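Long-range contacts in 5-carboxyvanillate decarboxylase (Sphingomonas paucimobilis, PDB 4L6D), which probably removes a carboxyl group from 5-carboxyvanillate to give vanillate, using an active site that holds a manganese ion: residues P79-F84 with T116-D121; N144-D149 with H174-S179; D149-D154 with S179-R184; K222-H227 with A268-G273. All coordinates share one frame; numbering follows the deposited sequence.

Overall arrangement
All four contacts belong to one TIM barrel of the amidohydrolase kind: contacts 1 to 3 join loops after adjacent strands, contact 4 two adjacent strands and what follows them. Contact 1 follows strands 71-76 and 111-115; contact 2 follows 140-144 and 171-174 and touches contact 1 through Asn144 and Gln82, centres about 10 Å apart. Contact 3 shares Asp149 and Ser179 with contact 2 and continues its loops outward, centres about 7 Å apart. Contact 4, last along the chain, pairs strands 223-225 and 267-270 and touches contact 2 through His227 and Pro175, centres about 16 Å apart. Contacts 2 and 4 border the manganese site, and contacts 3 and 4 both touch the second subunit.

Contact 1: residues P79-F84 with T116-D121; sequences PGVQMF and TFAPQD
Gln120 holds the loop 79-84 through a single nitrogen, and this is the tight end of the contact. Its NE2 gives one hydrogen to Val81 O at 3.0 Å and the other to Phe84 O at 2.9 Å, the second bond being nearly straight (170°). Both acceptors lie in the plane of the amide, although NE2 stands above the carbonyl plane of Phe84. A bend in the middle of the side chain (chi2 94°) turns the amide back toward the turn Val81-Phe84, so that one donor grips the first and last carbonyls of that turn. OE1, by contrast, is buried here with no polar partner in the model. Next to this clamp, Val81 CG2 presses on Phe117 O at 3.5 Å and meets the methyl of Ala118 less closely. The two segments are neighbouring loops of the TIM barrel, following strands 71-76 and 111-115 and leading into helices 86-106 and 122-134. Packing is looser beyond Val81. Gln82 CG crosses Pro119 CD roughly at right angles, 4.0 Å away, while its amide turns to the next loop, bonding Asn144 N and Thr147 OG1. A water bridges Val81 and Gln82 to Thr116: it accepts from Val81 N at 2.9 Å and donates to Gln82 OE1 and Thr116 OG1.

Contact 2: residues N144-D149 with H174-S179; sequences NSHTND and HPRAPS. With MN (manganese (II) ion), chain I; VNL (4-hydroxy-3-methoxybenzoate), chain J.
The metal site at the mouth of the barrel begins where Asn144 and His174 pair as a parallel beta bridge at the ends of two adjacent strands. Beyond it Ser145 N donates to His174 O at 2.7 Å, nearly along the C=O axis. The two side chains of the bridge run side by side with their flat groups almost perpendicular. His174 CG lies anti to the backbone N (chi1 -173°), a setting that carries the ring past the strand end to the manganese, which NE2 binds at 2.2 Å. ND1 on the other side of the ring donates to a lone pair of Pro175 O at 2.9 Å and so fixes the ring's rotation. The phenolic O3 of the bound vanillate also ligates the manganese, at 2.0 Å, near the edge of the imidazole.

Farther along, the His146 ring is sandwiched. The guanidinium of Arg176 stacks flat on one face, centres 3.6 Å apart and planes only 16° from parallel, while Ser179 CB makes a CH-pi contact over the opposite face. Asp149 N donates to His146 ND1 at 3.0 Å, which helps hold the ring between them. Arg176 NH1 reaches His146 O at 2.9 Å from above the carbonyl plane, and its NE forms a salt bridge with Asp32. Glu8 and Asp297 complete the protein ligands of the manganese; a metal-binding histidine at the end of the fifth barrel strand is typical of the amidohydrolase superfamily.

Contact 3: residues D149-D154 with S179-R184; sequences DLYYDD and SKQIDR
Asp149 meets Lys180 first through its carboxylate: OD1 accepts from Lys180 N at 2.8 Å in a nearly straight bond (167°), the N-H arriving from above the carboxylate plane. The lysine's extended chain then runs past the acid, with CD 3.5 Å from Asp149 OD2, but the charged ends do not meet. The backbone of the same residue is also used, since Asp149 O accepts from Gln181 NE2 at 2.9 Å, with the acceptor in the plane of the amide. After Leu150 comes Tyr151, whose ring slides past the glutamine amide in the opposite direction, CE2 lying 3.7 Å from Gln181 NE2 and the two planes 54° apart. At its far end Tyr151 OH accepts from Ser179 OG at 2.7 Å. That serine oxygen, set between its own backbone N and carbonyl carbon (chi1 78°), also receives Gln181 N at 3.1 Å, an ST turn in which one hydroxyl joins the tyrosine to the backbone of Gln181. A phenylalanine in place of Tyr151 would probably leave the Ser179 hydroxyl without its acceptor and Glu201 without one of its partners, although Gln181 N would still hold the serine oxygen. These two loops follow strands 140-144 and 171-174; helix 197-211 lies against Tyr151 and Ile182, with Glu201 bonded to the tyrosine hydroxyl, while Ala185 of the second subunit packs against the ring.

Contact 4: residues K222-H227 with A268-G273; sequences KIVLGH and AITTSG
Ala268 starts the pairing with strand 223-225: its N donates to Ile223 O at 2.9 Å, and its O then receives Leu225 N at 3.0 Å, within the carbonyl plane. Its methyl lies on the same face of the sheet as Val224. Ile269 turns to the other face, with Leu225; its CA and CB come closest to the opposing strand, beside Leu225 O, while the end of the side chain leads away. That oxygen is also the acceptor for Thr270 N at 2.9 Å. Thr270 CG2 crosses Val224 CG1 at about a right angle, 3.7 Å away, whereas OG1 sits close to Gly226 CA and is bonded to Tyr172. The strands, inclined at 29°, are the sixth and seventh of the parallel TIM barrel, joined by a beta-alpha-beta crossover whose helices include 236-249 and 259-266.

Past the strand end Ser272 OG accepts His227 N at 2.9 Å. Its first torsion, chi1 52°, sets OG between the backbone N and the carbonyl carbon, where it also lies over one face of the imidazole, 3.2 Å from His227 CD2. Ser272 OG is bonded as well to the manganese ligand Glu8, while in the imidazole ND1 is hydrogen-bonded to Glu230 and NE2 to another metal ligand, Asp297. An alanine in place of His227 would probably uncover the Ser272 hydroxyl and leave Asp297 and Glu230 without a shared partner. The chain then turns at Gly273 with a positive phi (68°), a backbone setting that suits glycine.

Contact 1: residues P79-F84 with T116-D121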
# COMPACT_ATOMS: atom_id res chain seq x y z
N PRO A 79 -4.01 -5.30 -20.07
CA PRO A 79 -4.96 -6.05 -19.24
C PRO A 79 -5.27 -7.46 -19.73
O PRO A 79 -6.31 -8.02 -19.39
CB PRO A 79 -6.22 -5.19 -19.34
CG PRO A 79 -6.18 -4.67 -20.75
CD PRO A 79 -4.71 -4.42 -21.03
N GLY A 80 -4.36 -8.05 -20.50
CA GLY A 80 -4.56 -9.40 -21.00
C GLY A 80 -5.83 -9.50 -21.82
O GLY A 80 -6.07 -8.65 -22.69
N VAL A 81 -6.63 -10.53 -21.56
CA VAL A 81 -7.90 -10.73 -22.25
C VAL A 81 -9.08 -10.45 -21.34
O VAL A 81 -10.23 -10.76 -21.68
CB VAL A 81 -8.04 -12.18 -22.80
CG1 VAL A 81 -6.91 -12.49 -23.79
CG2 VAL A 81 -8.08 -13.21 -21.67
N GLN A 82 -8.80 -9.84 -20.20
CA GLN A 82 -9.81 -9.69 -19.15
C GLN A 82 -10.86 -8.61 -19.37
O GLN A 82 -11.88 -8.61 -18.70
CB GLN A 82 -9.13 -9.49 -17.80
CG GLN A 82 -8.40 -10.73 -17.32
CD GLN A 82 -7.32 -10.38 -16.33
OE1 GLN A 82 -6.13 -10.41 -16.65
NE2 GLN A 82 -7.73 -10.05 -15.10
N MET A 83 -10.62 -7.70 -20.32
CA MET A 83 -11.62 -6.66 -20.59
C MET A 83 -12.73 -7.10 -21.54
O MET A 83 -13.75 -6.42 -21.64
CB MET A 83 -10.97 -5.39 -21.13
CG MET A 83 -9.95 -4.79 -20.19
SD MET A 83 -9.43 -3.15 -20.69
CE MET A 83 -10.86 -2.18 -20.19
N PHE A 84 -12.53 -8.21 -22.24
CA PHE A 84 -13.47 -8.66 -23.26
C PHE A 84 -14.64 -9.44 -22.67
O PHE A 84 -14.60 -9.86 -21.51
CB PHE A 84 -12.73 -9.54 -24.29
CG PHE A 84 -11.49 -8.90 -24.87
CD1 PHE A 84 -11.54 -7.63 -25.42
CD2 PHE A 84 -10.28 -9.56 -24.84
CE1 PHE A 84 -10.40 -7.04 -25.94
CE2 PHE A 84 -9.14 -8.97 -25.37
CZ PHE A 84 -9.20 -7.71 -25.92
N THR A 116 -2.05 -17.40 -20.21
CA THR A 116 -3.09 -16.63 -19.53
C THR A 116 -4.43 -17.31 -19.76
O THR A 116 -4.49 -18.41 -20.31
CB THR A 116 -3.06 -15.12 -19.96
OG1 THR A 116 -3.80 -14.32 -19.01
CG2 THR A 116 -3.62 -14.91 -21.36
N PHE A 117 -5.50 -16.69 -19.28
CA PHE A 117 -6.82 -17.28 -19.39
C PHE A 117 -7.86 -16.20 -19.17
O PHE A 117 -7.54 -15.09 -18.77
CB PHE A 117 -7.00 -18.41 -18.37
CG PHE A 117 -6.58 -18.04 -16.97
CD1 PHE A 117 -5.26 -18.20 -16.56
CD2 PHE A 117 -7.51 -17.55 -16.06
CE1 PHE A 117 -4.86 -17.85 -15.28
CE2 PHE A 117 -7.11 -17.21 -14.75
CZ PHE A 117 -5.78 -17.37 -14.37
N ALA A 118 -9.12 -16.55 -19.43
CA ALA A 118 -10.22 -15.61 -19.26
C ALA A 118 -11.09 -16.01 -18.07
O ALA A 118 -12.00 -16.83 -18.23
CB ALA A 118 -11.05 -15.57 -20.55
N PRO A 119 -10.82 -15.44 -16.88
CA PRO A 119 -11.56 -15.81 -15.67
C PRO A 119 -13.04 -15.41 -15.75
O PRO A 119 -13.78 -15.80 -14.85
CB PRO A 119 -10.86 -15.01 -14.55
CG PRO A 119 -9.60 -14.50 -15.13
CD PRO A 119 -9.83 -14.38 -16.61
N GLN A 120 -13.42 -14.62 -16.75
CA GLN A 120 -14.84 -14.34 -17.04
C GLN A 120 -15.66 -15.62 -17.14
O GLN A 120 -16.87 -15.62 -16.88
CB GLN A 120 -14.99 -13.60 -18.39
CG GLN A 120 -14.31 -12.25 -18.53
CD GLN A 120 -12.93 -12.36 -19.16
OE1 GLN A 120 -12.07 -13.06 -18.65
NE2 GLN A 120 -12.72 -11.66 -20.28
N ASP A 121 -15.00 -16.70 -17.56
CA ASP A 121 -15.64 -18.01 -17.70
C ASP A 121 -14.74 -19.01 -16.98
O ASP A 121 -13.86 -19.59 -17.58
CB ASP A 121 -15.75 -18.38 -19.19
CG ASP A 121 -16.39 -19.74 -19.43
OD1 ASP A 121 -16.58 -20.54 -18.49
OD2 ASP A 121 -16.71 -20.03 -20.60
O HOH W 1 -5.70 -12.10 -19.25

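Contact 2: residues N144-D149 with H174-S179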
# COMPACT_ATOMS: atom_id res chain seq x y z
N ASN A 144 -4.06 -10.48 -14.69
CA ASN A 144 -3.88 -9.08 -14.30
C ASN A 144 -4.91 -8.60 -13.30
O ASN A 144 -6.00 -8.18 -13.68
CB ASN A 144 -3.87 -8.19 -15.55
CG ASN A 144 -2.92 -8.71 -16.59
OD1 ASN A 144 -1.70 -8.59 -16.43
ND2 ASN A 144 -3.46 -9.36 -17.62
N SER A 145 -4.53 -8.65 -12.03
CA SER A 145 -5.41 -8.41 -10.89
C SER A 145 -6.89 -8.75 -11.17
O SER A 145 -7.16 -9.86 -11.61
CB SER A 145 -5.21 -7.02 -10.30
OG SER A 145 -5.65 -7.00 -8.96
N HIS A 146 -7.80 -7.81 -10.97
CA HIS A 146 -9.23 -8.12 -10.97
C HIS A 146 -9.79 -8.59 -12.30
O HIS A 146 -9.24 -8.31 -13.36
CB HIS A 146 -10.05 -6.92 -10.47
CG HIS A 146 -10.31 -5.87 -11.51
ND1 HIS A 146 -11.39 -5.94 -12.37
CD2 HIS A 146 -9.65 -4.74 -11.83
CE1 HIS A 146 -11.38 -4.88 -13.17
NE2 HIS A 146 -10.33 -4.14 -12.86
N THR A 147 -10.90 -9.31 -12.24
CA THR A 147 -11.72 -9.56 -13.42
C THR A 147 -13.16 -9.19 -13.11
O THR A 147 -13.69 -9.60 -12.07
CB THR A 147 -11.65 -11.02 -13.90
OG1 THR A 147 -10.29 -11.37 -14.16
CG2 THR A 147 -12.47 -11.22 -15.18
N ASN A 148 -13.76 -8.40 -13.99
CA ASN A 148 -15.15 -7.95 -13.81
C ASN A 148 -15.36 -7.22 -12.48
O ASN A 148 -16.44 -7.25 -11.91
CB ASN A 148 -16.13 -9.12 -13.97
CG ASN A 148 -16.07 -9.75 -15.34
OD1 ASN A 148 -15.78 -9.08 -16.33
ND2 ASN A 148 -16.34 -11.05 -15.41
N ASP A 149 -14.30 -6.57 -12.03
CA ASP A 149 -14.31 -5.77 -10.80
C ASP A 149 -14.57 -6.61 -9.56
O ASP A 149 -15.09 -6.13 -8.56
CB ASP A 149 -15.29 -4.62 -10.94
CG ASP A 149 -14.97 -3.77 -12.14
OD1 ASP A 149 -13.91 -3.10 -12.10
OD2 ASP A 149 -15.73 -3.81 -13.14
N HIS A 174 -0.17 -10.05 -12.04
CA HIS A 174 0.36 -8.78 -12.52
C HIS A 174 -0.68 -7.70 -12.24
O HIS A 174 -1.86 -8.00 -12.09
CB HIS A 174 0.59 -8.93 -14.03
CG HIS A 174 1.29 -7.76 -14.66
ND1 HIS A 174 0.62 -6.62 -15.07
CD2 HIS A 174 2.59 -7.56 -14.95
CE1 HIS A 174 1.48 -5.77 -15.59
NE2 HIS A 174 2.69 -6.31 -15.53
N PRO A 175 -0.26 -6.43 -12.15
CA PRO A 175 -1.29 -5.39 -11.97
C PRO A 175 -2.19 -5.14 -13.19
O PRO A 175 -1.92 -5.54 -14.32
CB PRO A 175 -0.48 -4.12 -11.67
CG PRO A 175 0.85 -4.63 -11.18
CD PRO A 175 1.10 -5.90 -11.93
N ARG A 176 -3.30 -4.47 -12.91
CA ARG A 176 -4.00 -3.66 -13.90
C ARG A 176 -4.48 -2.45 -13.12
O ARG A 176 -4.21 -2.32 -11.93
CB ARG A 176 -5.14 -4.42 -14.59
CG ARG A 176 -6.21 -4.92 -13.64
CD ARG A 176 -7.32 -5.68 -14.35
NE ARG A 176 -8.14 -4.81 -15.19
CZ ARG A 176 -9.28 -5.19 -15.74
NH1 ARG A 176 -9.72 -6.43 -15.55
NH2 ARG A 176 -9.98 -4.33 -16.47
N ALA A 177 -5.19 -1.54 -13.78
CA ALA A 177 -5.67 -0.36 -13.08
C ALA A 177 -6.69 -0.73 -12.00
O ALA A 177 -7.42 -1.72 -12.13
CB ALA A 177 -6.28 0.63 -14.07
N PRO A 178 -6.75 0.08 -10.92
CA PRO A 178 -7.78 -0.05 -9.89
C PRO A 178 -9.17 -0.36 -10.45
O PRO A 178 -9.64 0.29 -11.39
CB PRO A 178 -7.76 1.33 -9.24
CG PRO A 178 -6.29 1.69 -9.28
CD PRO A 178 -5.77 1.13 -10.59
N SER A 179 -9.82 -1.36 -9.86
CA SER A 179 -11.17 -1.76 -10.26
C SER A 179 -12.18 -0.68 -9.94
O SER A 179 -11.87 0.33 -9.29
CB SER A 179 -11.60 -3.03 -9.52
OG SER A 179 -12.00 -2.72 -8.19
MN MN I . 4.59 -5.28 -15.90
C1 VNL J . 3.09 0.16 -17.55
CO1 VNL J . 4.16 -0.30 -16.78
CO2 VNL J . 2.12 -0.72 -18.06
CM1 VNL J . 4.29 -1.67 -16.50
CM2 VNL J . 2.22 -2.08 -17.78
OM VNL J . 1.32 -3.02 -18.23
CZ VNL J . 3.34 -2.58 -16.98
CC VNL J . 3.00 1.63 -17.88
CV VNL J . 0.18 -2.62 -19.01
O1 VNL J . 3.99 2.39 -17.70
O2 VNL J . 1.94 2.06 -18.39
O3 VNL J . 3.56 -3.92 -17.03
O HOH W 2 -9.56 -1.56 -13.92
O HOH W 3 -12.40 -7.34 -16.33
O HOH W 4 5.13 -6.71 -17.47

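Contact 3: residues D149-D154 with S179-R184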
# COMPACT_ATOMS: atom_id res chain seq x y z
N ASP A 149 -14.30 -6.57 -12.03
CA ASP A 149 -14.31 -5.77 -10.80
C ASP A 149 -14.57 -6.61 -9.56
O ASP A 149 -15.09 -6.13 -8.56
CB ASP A 149 -15.29 -4.62 -10.94
CG ASP A 149 -14.97 -3.77 -12.14
OD1 ASP A 149 -13.91 -3.10 -12.10
OD2 ASP A 149 -15.73 -3.81 -13.14
N LEU A 150 -14.19 -7.88 -9.65
CA LEU A 150 -14.21 -8.79 -8.52
C LEU A 150 -12.79 -9.23 -8.24
O LEU A 150 -11.97 -9.33 -9.16
CB LEU A 150 -15.05 -10.03 -8.84
CG LEU A 150 -16.51 -9.78 -9.17
CD1 LEU A 150 -17.15 -11.07 -9.63
CD2 LEU A 150 -17.23 -9.23 -7.96
N TYR A 151 -12.52 -9.54 -6.97
CA TYR A 151 -11.21 -10.00 -6.55
C TYR A 151 -11.21 -11.52 -6.34
O TYR A 151 -12.28 -12.14 -6.35
CB TYR A 151 -10.76 -9.23 -5.31
CG TYR A 151 -10.57 -7.77 -5.63
CD1 TYR A 151 -9.51 -7.36 -6.42
CD2 TYR A 151 -11.45 -6.80 -5.16
CE1 TYR A 151 -9.33 -6.02 -6.75
CE2 TYR A 151 -11.28 -5.45 -5.48
CZ TYR A 151 -10.21 -5.07 -6.27
OH TYR A 151 -10.04 -3.73 -6.59
N TYR A 152 -10.03 -12.09 -6.15
CA TYR A 152 -9.89 -13.55 -6.24
C TYR A 152 -10.22 -14.30 -4.95
O TYR A 152 -10.00 -15.51 -4.86
CB TYR A 152 -8.54 -13.96 -6.85
CG TYR A 152 -8.46 -13.51 -8.29
CD1 TYR A 152 -9.51 -13.73 -9.17
CD2 TYR A 152 -7.36 -12.78 -8.74
CE1 TYR A 152 -9.47 -13.28 -10.47
CE2 TYR A 152 -7.30 -12.34 -10.05
CZ TYR A 152 -8.36 -12.58 -10.91
OH TYR A 152 -8.32 -12.13 -12.21
N ASP A 153 -10.77 -13.58 -3.97
CA ASP A 153 -11.46 -14.22 -2.86
C ASP A 153 -12.85 -14.70 -3.25
O ASP A 153 -13.44 -15.53 -2.57
CB ASP A 153 -11.58 -13.27 -1.66
CG ASP A 153 -12.34 -11.99 -1.99
OD1 ASP A 153 -11.95 -11.29 -2.94
OD2 ASP A 153 -13.32 -11.68 -1.27
N ASP A 154 -13.40 -14.18 -4.35
CA ASP A 154 -14.78 -14.50 -4.71
C ASP A 154 -14.87 -15.97 -5.14
O ASP A 154 -14.09 -16.42 -5.97
CB ASP A 154 -15.25 -13.58 -5.83
CG ASP A 154 -16.76 -13.62 -6.03
OD1 ASP A 154 -17.32 -14.72 -6.21
OD2 ASP A 154 -17.38 -12.54 -5.99
N SER A 179 -9.82 -1.36 -9.86
CA SER A 179 -11.17 -1.76 -10.26
C SER A 179 -12.18 -0.68 -9.94
O SER A 179 -11.87 0.33 -9.29
CB SER A 179 -11.60 -3.03 -9.52
OG SER A 179 -12.00 -2.72 -8.19
N LYS A 180 -13.42 -0.90 -10.37
CA LYS A 180 -14.48 0.08 -10.15
C LYS A 180 -14.79 0.24 -8.66
O LYS A 180 -15.37 1.25 -8.25
CB LYS A 180 -15.74 -0.28 -10.94
CG LYS A 180 -15.61 -0.11 -12.45
CD LYS A 180 -16.89 -0.51 -13.17
CE LYS A 180 -16.71 -0.32 -14.67
NZ LYS A 180 -17.99 -0.45 -15.41
N GLN A 181 -14.38 -0.72 -7.85
CA GLN A 181 -14.58 -0.62 -6.41
C GLN A 181 -13.76 0.52 -5.82
O GLN A 181 -14.14 1.09 -4.80
CB GLN A 181 -14.20 -1.93 -5.73
CG GLN A 181 -15.02 -3.12 -6.21
CD GLN A 181 -14.98 -4.28 -5.24
OE1 GLN A 181 -15.02 -4.08 -4.02
NE2 GLN A 181 -14.92 -5.50 -5.77
N ILE A 182 -12.63 0.83 -6.45
CA ILE A 182 -11.70 1.79 -5.87
C ILE A 182 -11.22 2.89 -6.83
O ILE A 182 -10.48 3.78 -6.42
CB ILE A 182 -10.45 1.09 -5.27
CG1 ILE A 182 -9.76 0.21 -6.33
CG2 ILE A 182 -10.85 0.25 -4.07
CD1 ILE A 182 -8.33 -0.20 -5.96
N ASP A 183 -11.64 2.85 -8.09
CA ASP A 183 -11.02 3.74 -9.08
C ASP A 183 -11.25 5.24 -8.92
O ASP A 183 -10.48 6.02 -9.47
CB ASP A 183 -11.30 3.29 -10.53
CG ASP A 183 -12.78 3.36 -10.91
OD1 ASP A 183 -13.57 4.06 -10.25
OD2 ASP A 183 -13.14 2.70 -11.89
N ARG A 184 -12.28 5.65 -8.18
CA ARG A 184 -12.59 7.07 -8.02
C ARG A 184 -11.39 7.87 -7.50
O ARG A 184 -11.20 9.03 -7.87
CB ARG A 184 -13.79 7.26 -7.09
CG ARG A 184 -15.15 7.09 -7.75
CD ARG A 184 -16.28 7.17 -6.71
NE ARG A 184 -16.19 8.36 -5.86
CZ ARG A 184 -16.90 8.54 -4.75
NH1 ARG A 184 -17.75 7.61 -4.33
NH2 ARG A 184 -16.75 9.65 -4.03

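Contact 4: residues K222-H227 with A268-G273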
# COMPACT_ATOMS: atom_id res chain seq x y z
N LYS A 222 0.81 -21.50 -5.86
CA LYS A 222 1.95 -20.59 -5.81
C LYS A 222 1.58 -19.33 -6.59
O LYS A 222 1.20 -19.39 -7.76
CB LYS A 222 3.22 -21.22 -6.37
CG LYS A 222 4.48 -20.34 -6.24
CD LYS A 222 4.97 -20.22 -4.78
CE LYS A 222 5.73 -21.48 -4.36
NZ LYS A 222 5.97 -21.53 -2.88
N ILE A 223 1.68 -18.20 -5.90
CA ILE A 223 1.35 -16.88 -6.45
C ILE A 223 2.62 -16.04 -6.49
O ILE A 223 3.43 -16.07 -5.56
CB ILE A 223 0.31 -16.16 -5.56
CG1 ILE A 223 -0.92 -17.05 -5.33
CG2 ILE A 223 -0.06 -14.79 -6.16
CD1 ILE A 223 -1.71 -17.40 -6.58
N VAL A 224 2.82 -15.30 -7.58
CA VAL A 224 3.97 -14.42 -7.69
C VAL A 224 3.49 -12.98 -7.86
O VAL A 224 2.56 -12.71 -8.63
CB VAL A 224 4.88 -14.85 -8.86
CG1 VAL A 224 5.97 -13.81 -9.10
CG2 VAL A 224 5.50 -16.24 -8.58
N LEU A 225 4.08 -12.07 -7.09
CA LEU A 225 3.76 -10.65 -7.18
C LEU A 225 4.99 -9.82 -7.52
O LEU A 225 6.04 -9.94 -6.87
CB LEU A 225 3.20 -10.15 -5.84
CG LEU A 225 1.87 -10.75 -5.39
CD1 LEU A 225 1.54 -10.18 -4.01
CD2 LEU A 225 0.76 -10.43 -6.36
N GLY A 226 4.86 -8.96 -8.53
CA GLY A 226 5.93 -8.07 -8.92
C GLY A 226 6.03 -6.84 -8.04
O GLY A 226 5.36 -6.74 -7.00
N HIS A 227 6.91 -5.91 -8.43
CA HIS A 227 7.02 -4.62 -7.75
C HIS A 227 7.28 -4.80 -6.27
O HIS A 227 6.61 -4.20 -5.42
CB HIS A 227 5.79 -3.77 -8.09
CG HIS A 227 5.43 -3.91 -9.53
ND1 HIS A 227 4.32 -4.62 -9.95
CD2 HIS A 227 6.12 -3.58 -10.65
CE1 HIS A 227 4.32 -4.68 -11.27
NE2 HIS A 227 5.40 -4.06 -11.72
N ALA A 268 5.79 -15.77 -3.85
CA ALA A 268 7.14 -15.28 -4.08
C ALA A 268 6.97 -13.92 -4.76
O ALA A 268 5.88 -13.59 -5.24
CB ALA A 268 7.95 -16.24 -4.97
N ILE A 269 8.05 -13.14 -4.79
CA ILE A 269 7.98 -11.79 -5.32
C ILE A 269 9.05 -11.55 -6.38
O ILE A 269 10.02 -12.30 -6.46
CB ILE A 269 8.10 -10.70 -4.21
CG1 ILE A 269 9.52 -10.62 -3.64
CG2 ILE A 269 7.12 -10.99 -3.08
CD1 ILE A 269 9.75 -9.37 -2.80
N THR A 270 8.85 -10.51 -7.18
CA THR A 270 9.89 -10.05 -8.08
C THR A 270 10.21 -8.59 -7.85
O THR A 270 9.44 -7.87 -7.21
CB THR A 270 9.57 -10.25 -9.58
OG1 THR A 270 8.86 -9.12 -10.08
CG2 THR A 270 8.78 -11.54 -9.82
N THR A 271 11.35 -8.16 -8.38
CA THR A 271 11.85 -6.80 -8.20
C THR A 271 11.44 -5.84 -9.31
O THR A 271 11.99 -4.75 -9.38
CB THR A 271 13.39 -6.79 -8.12
OG1 THR A 271 13.93 -7.21 -9.37
CG2 THR A 271 13.88 -7.76 -7.02
N SER A 272 10.52 -6.24 -10.19
CA SER A 272 10.12 -5.36 -11.30
C SER A 272 9.79 -3.96 -10.82
O SER A 272 9.02 -3.78 -9.88
CB SER A 272 8.91 -5.94 -12.04
OG SER A 272 7.88 -6.24 -11.12
N GLY A 273 10.39 -2.95 -11.43
CA GLY A 273 10.05 -1.58 -11.09
C GLY A 273 10.46 -1.09 -9.72
O GLY A 273 10.07 0.01 -9.33